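Local coordinates for protein probable aminotransferase (Pseudomonas aeruginosa, PDB 5YKR) that belongs to the class-III aminotransferases, enzymes of the pyridoxal-phosphate-dependent family, and carries this cofactor covalently attached to a lysine, at residues 210-215 / 246-251; 218-223 / 252-257. One frame throughout, in Å; residues are numbered along the deposited sequence.

Contact 1: residues 210-215 / 246-251; sequences ALEAAL and RELTRR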
loop_
_atom_site.group_PDB
_atom_site.type_symbol
_atom_site.label_atom_id
_atom_site.label_comp_id
_atom_site.label_asym_id
_atom_site.label_seq_id
_atom_site.Cartn_x
_atom_site.Cartn_y
_atom_site.Cartn_z
ATOM N N ALA A 210 3.746 26.400 -21.397
ATOM C CA ALA A 210 3.149 25.079 -21.672
ATOM C C ALA A 210 2.136 24.705 -20.606
ATOM O O ALA A 210 1.107 24.127 -20.905
ATOM C CB ALA A 210 4.210 24.015 -21.787
ATOM N N LEU A 211 2.445 25.032 -19.334
ATOM C CA LEU A 211 1.490 24.742 -18.273
ATOM C C LEU A 211 0.194 25.535 -18.456
ATOM O O LEU A 211 -0.892 24.975 -18.333
ATOM C CB LEU A 211 2.106 25.039 -16.906
ATOM C CG LEU A 211 1.191 24.721 -15.744
ATOM C CD1 LEU A 211 0.856 23.238 -15.670
ATOM C CD2 LEU A 211 1.936 25.150 -14.482
ATOM N N GLU A 212 0.315 26.815 -18.831
ATOM C CA GLU A 212 -0.866 27.638 -19.112
ATOM C C GLU A 212 -1.724 27.018 -20.224
ATOM O O GLU A 212 -2.955 26.891 -20.091
ATOM C CB GLU A 212 -0.429 29.060 -19.459
ATOM C CG GLU A 212 -1.512 29.961 -20.012
ATOM C CD GLU A 212 -2.681 30.224 -19.117
ATOM O OE1 GLU A 212 -2.388 30.587 -17.986
ATOM O OE2 GLU A 212 -3.891 30.122 -19.553
ATOM N N ALA A 213 -1.049 26.619 -21.304
ATOM C CA ALA A 213 -1.778 26.021 -22.426
ATOM C C ALA A 213 -2.529 24.740 -22.023
ATOM O O ALA A 213 -3.668 24.483 -22.441
ATOM C CB ALA A 213 -0.862 25.739 -23.604
ATOM N N ALA A 214 -1.899 23.935 -21.177
ATOM C CA ALA A 214 -2.556 22.720 -20.684
ATOM C C ALA A 214 -3.783 23.011 -19.808
ATOM O O ALA A 214 -4.835 22.435 -19.999
ATOM C CB ALA A 214 -1.557 21.870 -19.901
ATOM N N LEU A 215 -3.619 23.911 -18.835
ATOM C CA LEU A 215 -4.716 24.225 -17.912
ATOM C C LEU A 215 -5.889 24.940 -18.585
ATOM O O LEU A 215 -7.037 24.779 -18.164
ATOM C CB LEU A 215 -4.221 25.062 -16.733
ATOM C CG LEU A 215 -3.111 24.455 -15.900
ATOM C CD1 LEU A 215 -2.808 25.358 -14.702
ATOM C CD2 LEU A 215 -3.397 23.035 -15.459
ATOM N N ARG A 246 1.967 28.354 -8.809
ATOM C CA ARG A 246 0.910 28.633 -7.842
ATOM C C ARG A 246 -0.133 29.575 -8.435
ATOM O O ARG A 246 -1.313 29.386 -8.218
ATOM C CB ARG A 246 1.504 29.174 -6.543
ATOM C CG ARG A 246 0.506 29.592 -5.501
ATOM C CD ARG A 246 -0.235 28.421 -4.860
ATOM N NE ARG A 246 -1.249 27.829 -5.746
ATOM C CZ ARG A 246 -2.177 26.965 -5.354
ATOM N NH1 ARG A 246 -2.188 26.517 -4.098
ATOM N NH2 ARG A 246 -3.093 26.534 -6.207
ATOM N N GLU A 247 0.331 30.619 -9.136
ATOM C CA GLU A 247 -0.582 31.577 -9.726
ATOM C C GLU A 247 -1.494 30.939 -10.789
ATOM O O GLU A 247 -2.708 31.170 -10.787
ATOM C CB GLU A 247 0.169 32.818 -10.221
ATOM C CG GLU A 247 -0.747 33.979 -10.660
ATOM C CD GLU A 247 -1.335 33.835 -12.071
ATOM O OE1 GLU A 247 -0.693 33.197 -12.959
ATOM O OE2 GLU A 247 -2.444 34.339 -12.322
ATOM N N LEU A 248 -0.905 30.156 -11.707
ATOM C CA LEU A 248 -1.685 29.527 -12.778
ATOM C C LEU A 248 -2.736 28.560 -12.234
ATOM O O LEU A 248 -3.851 28.530 -12.716
ATOM C CB LEU A 248 -0.745 28.779 -13.736
ATOM C CG LEU A 248 0.065 29.639 -14.734
ATOM C CD1 LEU A 248 1.064 28.818 -15.474
ATOM C CD2 LEU A 248 -0.856 30.259 -15.699
ATOM N N THR A 249 -2.340 27.746 -11.242
ATOM C CA THR A 249 -3.292 26.819 -10.711
ATOM C C THR A 249 -4.421 27.547 -9.967
ATOM O O THR A 249 -5.589 27.168 -10.080
ATOM C CB THR A 249 -2.619 25.743 -9.817
ATOM O OG1 THR A 249 -1.809 26.350 -8.806
ATOM C CG2 THR A 249 -1.789 24.745 -10.647
ATOM N N ARG A 250 -4.098 28.636 -9.254
ATOM C CA ARG A 250 -5.172 29.445 -8.659
ATOM C C ARG A 250 -6.124 30.011 -9.698
ATOM O O ARG A 250 -7.363 29.888 -9.557
ATOM C CB ARG A 250 -4.603 30.560 -7.822
ATOM C CG ARG A 250 -4.241 30.014 -6.483
ATOM C CD ARG A 250 -3.443 31.000 -5.713
ATOM N NE ARG A 250 -3.217 30.512 -4.370
ATOM C CZ ARG A 250 -2.289 31.010 -3.561
ATOM N NH1 ARG A 250 -1.463 31.989 -3.968
ATOM N NH2 ARG A 250 -2.139 30.493 -2.337
ATOM N N ARG A 251 -5.552 30.556 -10.767
ATOM C CA ARG A 251 -6.351 31.252 -11.769
ATOM C C ARG A 251 -7.307 30.303 -12.472
ATOM O O ARG A 251 -8.454 30.640 -12.747
ATOM C CB ARG A 251 -5.424 31.960 -12.736
ATOM C CG ARG A 251 -6.176 32.712 -13.839
ATOM C CD ARG A 251 -5.438 33.886 -14.395
ATOM N NE ARG A 251 -4.011 33.669 -14.574
ATOM C CZ ARG A 251 -3.408 33.127 -15.621
ATOM N NH1 ARG A 251 -4.086 32.699 -16.691
ATOM N NH2 ARG A 251 -2.089 33.035 -15.591
#
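Leu211 of helix 208-215 meets Leu248 of helix 241-251, and the two helices lie side by side against one face of the large beta-sheet of the class-III aminotransferase fold. Their short segments run nearly parallel, 13° apart, with axes 10.4 Å from each other. Leu211 places CG anti to its own amide nitrogen (chi1 -178°), which carries CD2 to 3.9 Å from Leu248 CD1; the two side chains overlap alongside, pointing opposite ways, branched apolar ends suited to a buried seam. Glu212 turns to the more exposed side, where a charge is at home. Its chain bends at chi2, the carboxylate and Arg251 guanidinium planes are about 9° apart, and Arg251 NH1 forms a salt bridge to Glu212 OE1, although the position of OE1 is less certain. Arg251 also grips Glu247 side-on: NE reaches Glu247 OE2 at 2.8 Å, almost straight, while Arg251 NH2 donates to Glu247 OE1, both oxygens using syn lone pairs. A single arginine thus joins two acids in a network, which would probably ease the repulsion between the two carboxylates. One turn beyond Leu211, Leu215 sets CD1 over the backbone of the other helix, 3.9 Å from Leu248 O, and 4.2 Å from Thr249 CG2. That threonine uses its methyl for the apolar seam and turns its hydroxyl to Arg246, whose NH2 donates to Thr249 OG1 at 2.9 Å.

Contact 2: residues 218-223 / 252-257; sequences GDVAAV and HDVALI
Ala221 interrupts the extended run of its strand with helix-like backbone angles, and its carbonyl is reached obliquely by Ala255. The bond from Ala255 N to Ala221 O is long, 3.3 Å, with the donor tilted 32° from the carbonyl plane. Water 1 also donates to Ala221 O, at 2.7 Å, and makes a weak second bond to Asp253 O, so Ala221 O, in a buried residue, has two donors. Further along, the pairing becomes regular: Val223 N donates to Ala255 O at 2.8 Å and Val223 O accepts from Ile257 N at the same length, both nearly in line with the C=O bond. Ala222 CA adds a CA-H...O contact to Ala255 O. These are parallel neighbours in the seven-stranded mixed sheet, the two strands of a beta-alpha-beta unit whose helix is 241-251. On one face the small Ala222 and Ala255 set their methyls side by side, and Ile257 reaches back so that its CD1 lies 3.6 Å from Ala222 CB; helix 139-154 covers this face. Val223 and Leu256 point to the other face, beneath helices 208-215 and 241-251. Just before its strand, Val254 holds CG1 anti to the backbone N (chi1 170°), which sets that methyl against the first strand, 3.9 Å from Val220 CG1 and 4.0 Å from Val223 CG2. Beta-branched valines suit such extended, buried positions. Asp253 makes the turn into this strand as the C' residue of a Schellman motif, with its N bonded to Arg250 O and Val254 N to Thr249 O.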
loop_
_atom_site.group_PDB
_atom_site.type_symbol
_atom_site.label_atom_id
_atom_site.label_comp_id
_atom_site.label_asym_id
_atom_site.label_seq_id
_atom_site.Cartn_x
_atom_site.Cartn_y
_atom_site.Cartn_z
ATOM N N GLY A 218 -9.487 23.599 -19.459
ATOM C CA GLY A 218 -10.612 23.576 -18.530
ATOM C C GLY A 218 -10.952 22.207 -18.004
ATOM O O GLY A 218 -11.962 22.060 -17.334
ATOM N N ASP A 219 -10.120 21.199 -18.297
ATOM C CA ASP A 219 -10.411 19.810 -17.964
ATOM C C ASP A 219 -9.391 19.199 -17.004
ATOM O O ASP A 219 -9.368 17.956 -16.861
ATOM C CB ASP A 219 -10.506 18.910 -19.209
ATOM C CG ASP A 219 -9.268 18.912 -20.060
ATOM O OD1 ASP A 219 -8.237 19.499 -19.708
ATOM O OD2 ASP A 219 -9.345 18.291 -21.144
ATOM N N VAL A 220 -8.609 20.046 -16.322
ATOM C CA VAL A 220 -7.542 19.563 -15.431
ATOM C C VAL A 220 -8.033 19.664 -13.966
ATOM O O VAL A 220 -8.316 20.740 -13.461
ATOM C CB VAL A 220 -6.256 20.345 -15.620
ATOM C CG1 VAL A 220 -5.213 19.866 -14.617
ATOM C CG2 VAL A 220 -5.743 20.148 -17.066
ATOM N N ALA A 221 -8.107 18.520 -13.307
ATOM C CA ALA A 221 -8.479 18.443 -11.906
ATOM C C ALA A 221 -7.317 18.861 -10.990
ATOM O O ALA A 221 -7.547 19.472 -9.914
ATOM C CB ALA A 221 -8.918 17.046 -11.564
ATOM N N ALA A 222 -6.103 18.504 -11.351
ATOM C CA ALA A 222 -4.941 18.723 -10.483
ATOM C C ALA A 222 -3.641 18.757 -11.291
ATOM O O ALA A 222 -3.552 18.098 -12.338
ATOM C CB ALA A 222 -4.858 17.644 -9.429
ATOM N N VAL A 223 -2.650 19.435 -10.696
ATOM C CA VAL A 223 -1.261 19.309 -11.072
ATOM C C VAL A 223 -0.594 18.516 -9.952
ATOM O O VAL A 223 -0.673 18.922 -8.784
ATOM C CB VAL A 223 -0.548 20.675 -11.234
ATOM C CG1 VAL A 223 0.933 20.486 -11.461
ATOM C CG2 VAL A 223 -1.169 21.481 -12.364
ATOM N N HIS A 252 -6.849 29.067 -12.664
ATOM C CA HIS A 252 -7.654 28.044 -13.339
ATOM C C HIS A 252 -8.421 27.116 -12.369
ATOM O O HIS A 252 -9.080 26.153 -12.819
ATOM C CB HIS A 252 -6.758 27.218 -14.280
ATOM C CG HIS A 252 -6.263 27.962 -15.458
ATOM N ND1 HIS A 252 -5.045 28.592 -15.494
ATOM C CD2 HIS A 252 -6.849 28.191 -16.642
ATOM C CE1 HIS A 252 -4.906 29.185 -16.669
ATOM N NE2 HIS A 252 -5.979 28.943 -17.379
ATOM N N ASP A 253 -8.370 27.410 -11.060
ATOM C CA ASP A 253 -9.025 26.606 -10.012
ATOM C C ASP A 253 -8.655 25.124 -10.180
ATOM O O ASP A 253 -9.508 24.222 -10.226
ATOM C CB ASP A 253 -10.528 26.772 -10.063
ATOM C CG ASP A 253 -11.256 26.109 -8.922
ATOM O OD1 ASP A 253 -10.759 26.193 -7.808
ATOM O OD2 ASP A 253 -12.301 25.486 -9.154
ATOM N N VAL A 254 -7.340 24.927 -10.269
ATOM C CA VAL A 254 -6.736 23.614 -10.397
ATOM C C VAL A 254 -5.967 23.297 -9.092
ATOM O O VAL A 254 -5.199 24.114 -8.635
ATOM C CB VAL A 254 -5.784 23.540 -11.598
ATOM C CG1 VAL A 254 -4.973 22.257 -11.579
ATOM C CG2 VAL A 254 -6.585 23.673 -12.912
ATOM N N ALA A 255 -6.195 22.112 -8.511
ATOM C CA ALA A 255 -5.473 21.715 -7.298
ATOM C C ALA A 255 -3.994 21.563 -7.552
ATOM O O ALA A 255 -3.609 20.922 -8.532
ATOM C CB ALA A 255 -6.055 20.431 -6.734
ATOM N N LEU A 256 -3.175 22.054 -6.625
ATOM C CA LEU A 256 -1.731 21.906 -6.691
ATOM C C LEU A 256 -1.326 20.881 -5.614
ATOM O O LEU A 256 -1.463 21.156 -4.395
ATOM C CB LEU A 256 -1.027 23.246 -6.421
ATOM C CG LEU A 256 0.488 23.213 -6.401
ATOM C CD1 LEU A 256 1.046 22.662 -7.683
ATOM C CD2 LEU A 256 1.023 24.618 -6.066
ATOM N N ILE A 257 -0.855 19.721 -6.074
ATOM C CA ILE A 257 -0.443 18.637 -5.182
ATOM C C ILE A 257 1.076 18.574 -5.190
ATOM O O ILE A 257 1.694 18.326 -6.244
ATOM C CB ILE A 257 -0.981 17.266 -5.648
ATOM C CG1 ILE A 257 -2.489 17.304 -5.927
ATOM C CG2 ILE A 257 -0.589 16.186 -4.620
ATOM C CD1 ILE A 257 -2.940 16.122 -6.744
HETATM O O HOH W 1 -9.472 21.076 -8.829
#

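Contact 1 and contact 2 have centres about 8 Å apart and form successive layers of one unit: paired helices above, paired strands below. Their segments alternate along the chain, 210-215, 218-223, 246-251, 252-257, so each helix leads by a short turn into the strand beneath it. The layers meet where Thr249 CG2 packs 3.7 Å from Val223 CG2. Both lie far from the chain's centre, in the large domain typical of this family. Strand 255-259 has strand 281-284 as its next neighbour in the sheet, and Lys286, the lysine bearing pyridoxal phosphate, follows soon after the end of that strand.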